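Na-K-Cl cotransporter (Methanosarcina acetivorans, PDB 3G40) forms the cytoplasmic C-terminal domain of an archaeal membrane transporter of the SLC12A family, which probably carries chloride together with cations. Local coordinates at residues M34-F37 / D38-D42; A261-L264 / M265-G269. One frame throughout, in Å; residues are numbered along the deposited sequence.

Contact 1 of 2, residues M34-F37 / D38-D42; sequences MGTF and DFLRD
Arg41 N donates to Phe37 O at 2.8 Å, the donor tilted 16° from the carbonyl plane. One residue earlier, Leu40 N meets Thr36 O at 2.9 Å, almost straight (N-H...O angle 171°). Before these bonds the helix is kinked: the amides of Asp38 and Phe39 make no i to i+4 bond, and a water stands in each gap. One accepts from Asp38 N and donates to Met34 O; the other links Phe39 N to Gly35 O in the same way. Thr36 CG2, anti to its own amide nitrogen, lies 3.9 Å from Leu40 CG, while Thr36 OG1 turns back to Glu32 O. With CG of Phe37 also anti to the amide nitrogen (chi1 -178°), the ring presents its edge to Asp38 OD1, 3.5 Å from CD2, its plane steep to the carboxylate; Phe75 stacks on this ring. Arg41 NH2 donates to Asp42 OD1 at 3.0 Å within the guanidinium plane, whereas Asp38 OD1 lies well out of that plane and pairs with NH1 by charge alone. Glu78 is a further partner of NH1. Helix 30-44 is the crossover of a beta-alpha-beta unit, and Gly153 of the second subunit packs on Asp38. With Asp38, Asp42 and Glu78 around it, the single guanidinium probably offsets the mutual repulsion of three carboxylates, while the waters satisfy the amides and carbonyls parted by the kink.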
loop_
_atom_site.group_PDB
_atom_site.type_symbol
_atom_site.label_atom_id
_atom_site.label_comp_id
_atom_site.label_asym_id
_atom_site.label_seq_id
_atom_site.Cartn_x
_atom_site.Cartn_y
_atom_site.Cartn_z
ATOM N N MET A 34 -4.516 -9.411 2.384
ATOM C CA MET A 34 -3.180 -9.011 2.815
ATOM C C MET A 34 -2.911 -7.556 2.375
ATOM O O MET A 34 -2.277 -6.784 3.096
ATOM C CB MET A 34 -2.107 -9.933 2.243
ATOM C CG MET A 34 -2.085 -11.338 2.894
ATOM S SD MET A 34 -1.915 -11.232 4.699
ATOM C CE MET A 34 -0.209 -10.741 4.862
ATOM N N GLY A 35 -3.396 -7.196 1.195
ATOM C CA GLY A 35 -3.179 -5.848 0.678
ATOM C C GLY A 35 -3.977 -4.782 1.419
ATOM O O GLY A 35 -3.690 -3.590 1.301
ATOM N N THR A 36 -4.972 -5.218 2.191
ATOM C CA THR A 36 -5.875 -4.318 2.900
ATOM C C THR A 36 -5.704 -4.431 4.406
ATOM O O THR A 36 -6.318 -3.678 5.148
ATOM C CB THR A 36 -7.359 -4.646 2.593
ATOM O OG1 THR A 36 -7.514 -4.967 1.209
ATOM C CG2 THR A 36 -8.247 -3.466 2.939
ATOM N N PHE A 37 -4.885 -5.383 4.863
ATOM C CA PHE A 37 -4.724 -5.626 6.296
ATOM C C PHE A 37 -4.462 -4.342 7.104
ATOM O O PHE A 37 -5.133 -4.073 8.104
ATOM C CB PHE A 37 -3.594 -6.643 6.533
ATOM C CG PHE A 37 -3.377 -7.002 7.975
ATOM C CD1 PHE A 37 -3.862 -8.226 8.467
ATOM C CD2 PHE A 37 -2.621 -6.191 8.818
ATOM C CE1 PHE A 37 -3.634 -8.606 9.795
ATOM C CE2 PHE A 37 -2.401 -6.550 10.144
ATOM C CZ PHE A 37 -2.907 -7.781 10.633
ATOM N N ASP A 38 -3.475 -3.558 6.696
ATOM C CA ASP A 38 -3.080 -2.409 7.516
ATOM C C ASP A 38 -4.194 -1.374 7.616
ATOM O O ASP A 38 -4.364 -0.711 8.639
ATOM C CB ASP A 38 -1.786 -1.768 6.993
ATOM C CG ASP A 38 -0.547 -2.557 7.375
ATOM O OD1 ASP A 38 -0.626 -3.423 8.281
ATOM O OD2 ASP A 38 0.519 -2.310 6.775
ATOM N N PHE A 39 -4.934 -1.232 6.532
ATOM C CA PHE A 39 -6.031 -0.277 6.463
ATOM C C PHE A 39 -7.179 -0.759 7.353
ATOM O O PHE A 39 -7.762 0.022 8.097
ATOM C CB PHE A 39 -6.481 -0.110 5.006
ATOM C CG PHE A 39 -7.545 0.953 4.799
ATOM C CD1 PHE A 39 -7.344 2.257 5.238
ATOM C CD2 PHE A 39 -8.726 0.645 4.151
ATOM C CE1 PHE A 39 -8.318 3.232 5.045
ATOM C CE2 PHE A 39 -9.706 1.603 3.944
ATOM C CZ PHE A 39 -9.498 2.915 4.394
ATOM N N LEU A 40 -7.501 -2.052 7.290
ATOM C CA LEU A 40 -8.527 -2.599 8.177
ATOM C C LEU A 40 -8.075 -2.393 9.617
ATOM O O LEU A 40 -8.875 -2.047 10.485
ATOM C CB LEU A 40 -8.746 -4.109 7.899
ATOM C CG LEU A 40 -9.387 -4.409 6.545
ATOM C CD1 LEU A 40 -9.314 -5.907 6.163
ATOM C CD2 LEU A 40 -10.824 -3.923 6.520
ATOM N N ARG A 41 -6.789 -2.615 9.878
ATOM C CA ARG A 41 -6.257 -2.386 11.221
ATOM C C ARG A 41 -6.392 -0.898 11.643
ATOM O O ARG A 41 -6.759 -0.588 12.785
ATOM C CB ARG A 41 -4.811 -2.817 11.281
ATOM C CG ARG A 41 -4.172 -2.694 12.641
ATOM C CD ARG A 41 -2.683 -2.581 12.452
ATOM N NE ARG A 41 -2.388 -1.442 11.582
ATOM C CZ ARG A 41 -1.244 -1.270 10.925
ATOM N NH1 ARG A 41 -0.275 -2.174 11.039
ATOM N NH2 ARG A 41 -1.069 -0.187 10.160
ATOM N N ASP A 42 -6.077 0.010 10.729
ATOM C CA ASP A 42 -6.156 1.457 11.025
ATOM C C ASP A 42 -7.587 1.889 11.323
ATOM O O ASP A 42 -7.812 2.818 12.089
ATOM C CB ASP A 42 -5.596 2.286 9.856
ATOM C CG ASP A 42 -4.112 2.065 9.642
ATOM O OD1 ASP A 42 -3.414 1.629 10.587
ATOM O OD2 ASP A 42 -3.642 2.314 8.518
HETATM O O HOH W 1 -1.697 -4.268 4.260
HETATM O O HOH W 2 -3.656 -1.928 3.741
#

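Contact 2 of 2, residues A261-L264 / M265-G269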
loop_
_atom_site.group_PDB
_atom_site.type_symbol
_atom_site.label_atom_id
_atom_site.label_comp_id
_atom_site.label_asym_id
_atom_site.label_seq_id
_atom_site.Cartn_x
_atom_site.Cartn_y
_atom_site.Cartn_z
ATOM N N ALA A 261 -19.260 6.323 -7.834
ATOM C CA ALA A 261 -18.197 6.087 -6.865
ATOM C C ALA A 261 -16.866 5.877 -7.577
ATOM O O ALA A 261 -15.854 6.456 -7.187
ATOM C CB ALA A 261 -18.532 4.883 -5.970
ATOM N N ARG A 262 -16.876 5.057 -8.628
ATOM C CA ARG A 262 -15.660 4.767 -9.374
ATOM C C ARG A 262 -15.129 6.037 -10.017
ATOM O O ARG A 262 -13.927 6.289 -10.013
ATOM C CB ARG A 262 -15.908 3.710 -10.450
ATOM C CG ARG A 262 -16.094 2.299 -9.922
ATOM C CD ARG A 262 -16.194 1.303 -11.072
ATOM N NE ARG A 262 -16.420 -0.053 -10.591
ATOM C CZ ARG A 262 -17.622 -0.593 -10.418
ATOM N NH1 ARG A 262 -18.713 0.110 -10.695
ATOM N NH2 ARG A 262 -17.729 -1.837 -9.971
ATOM N N HIS A 263 -16.036 6.834 -10.570
ATOM C CA HIS A 263 -15.663 8.076 -11.229
ATOM C C HIS A 263 -14.993 9.058 -10.272
ATOM O O HIS A 263 -14.058 9.764 -10.649
ATOM C CB HIS A 263 -16.886 8.732 -11.879
ATOM C CG HIS A 263 -16.599 10.075 -12.478
ATOM N ND1 HIS A 263 -15.828 10.237 -13.610
ATOM C CD2 HIS A 263 -16.978 11.320 -12.100
ATOM C CE1 HIS A 263 -15.744 11.522 -13.904
ATOM N NE2 HIS A 263 -16.433 12.200 -13.003
ATOM N N LEU A 264 -15.483 9.121 -9.039
ATOM C CA LEU A 264 -14.892 10.024 -8.060
ATOM C C LEU A 264 -13.446 9.628 -7.775
ATOM O O LEU A 264 -12.561 10.483 -7.676
ATOM C CB LEU A 264 -15.730 10.064 -6.775
ATOM C CG LEU A 264 -16.987 10.949 -6.835
ATOM C CD1 LEU A 264 -17.932 10.686 -5.658
ATOM C CD2 LEU A 264 -16.632 12.439 -6.924
ATOM N N MET A 265 -13.202 8.324 -7.662
ATOM C CA MET A 265 -11.863 7.860 -7.354
ATOM C C MET A 265 -10.905 8.164 -8.503
ATOM O O MET A 265 -9.774 8.587 -8.282
ATOM C CB MET A 265 -11.860 6.359 -7.009
ATOM C CG MET A 265 -10.458 5.826 -6.771
ATOM S SD MET A 265 -9.816 5.035 -8.252
ATOM C CE MET A 265 -10.758 3.520 -8.202
ATOM N N GLU A 266 -11.374 7.971 -9.730
ATOM C CA GLU A 266 -10.547 8.193 -10.910
ATOM C C GLU A 266 -10.210 9.669 -11.076
ATOM O O GLU A 266 -9.082 10.018 -11.412
ATOM C CB GLU A 266 -11.263 7.689 -12.158
ATOM C CG GLU A 266 -11.377 6.178 -12.221
ATOM C CD GLU A 266 -12.485 5.720 -13.146
ATOM O OE1 GLU A 266 -13.092 6.579 -13.824
ATOM O OE2 GLU A 266 -12.751 4.500 -13.192
ATOM N N LYS A 267 -11.202 10.522 -10.844
ATOM C CA LYS A 267 -11.030 11.972 -10.937
ATOM C C LYS A 267 -10.093 12.475 -9.840
ATOM O O LYS A 267 -9.237 13.322 -10.084
ATOM C CB LYS A 267 -12.390 12.665 -10.831
ATOM C CG LYS A 267 -12.329 14.175 -10.855
ATOM C CD LYS A 267 -13.625 14.779 -10.334
ATOM C CE LYS A 267 -14.825 14.360 -11.170
ATOM N NZ LYS A 267 -16.095 14.984 -10.688
ATOM N N ALA A 268 -10.258 11.934 -8.635
ATOM C CA ALA A 268 -9.415 12.291 -7.496
ATOM C C ALA A 268 -7.949 11.920 -7.700
ATOM O O ALA A 268 -7.049 12.624 -7.236
ATOM C CB ALA A 268 -9.945 11.624 -6.235
ATOM N N GLY A 269 -7.711 10.799 -8.380
ATOM C CA GLY A 269 -6.361 10.299 -8.547
ATOM C C GLY A 269 -5.851 9.721 -7.238
ATOM O O GLY A 269 -4.645 9.542 -7.054
#
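Four successive i to i+4 bonds carry the backbone from Ala261-Leu264 into Met265-Ala268, tightening from 3.3 Å between Met265 N and Ala261 O to 2.9 Å between Ala268 N and Leu264 O. On one flank, Lys267 lies across the imidazole of His263, its CE 3.3 Å from NE2 and approaching the ring obliquely. CG of His263 stands anti to the amide nitrogen (chi1 175°), which carries the ring along the helix to this methylene, and a bend at chi3 (-60°) lays CE of Lys267 beside the ring. NZ continues to the carbonyl oxygens of Pro236 and Ser239, which accept hydrogen bonds from it. Were Lys267 an alanine, those two carbonyls would probably lose their ammonium donor, and the His263 ring the methylene beside it. Helix 258-268 is the crossover of a beta-alpha-beta unit between the parallel strands 247-251 and 271-276 of the mixed sheet. Its inner side is apolar: Leu264 packs on Phe250 and Phe274, and Met265 touches Cys272. Glu266 runs extended back along the previous turn, with CG 3.4 Å from Arg262 O, the carbonyl that also accepts the Glu266 amide in its plane. The guanidinium of Arg262 leads elsewhere, to salt bridges with Asp124 and Asp259, while its NE donates to Pro118 O. At the C-terminal end Gly269 N still bonds to Met265 O, at 3.0 Å, before the positive phi of Gly269 (73°) turns the chain out of the helix toward strand 271-276.

Overall arrangement
From the N terminus, strand 22-27 leads into helix 30-44, which holds contact 1 and runs on to strand 49-54. Much later, strand 247-251, helix 258-268 with contact 2, and strand 271-276 form a second beta-alpha-beta unit. Each contact spans consecutive turns of one helix, closing no long loop; the two follow in series, neither nesting nor crossing. They belong to the first and second family regions of the C-terminal domain. Their centres lie 21 Å apart and their nearest atoms about 12 Å, without touching. One ten-stranded sheet connects them: strand 140-145 meets strand 271-276 antiparallel, joining the strands of the first region to those of the second.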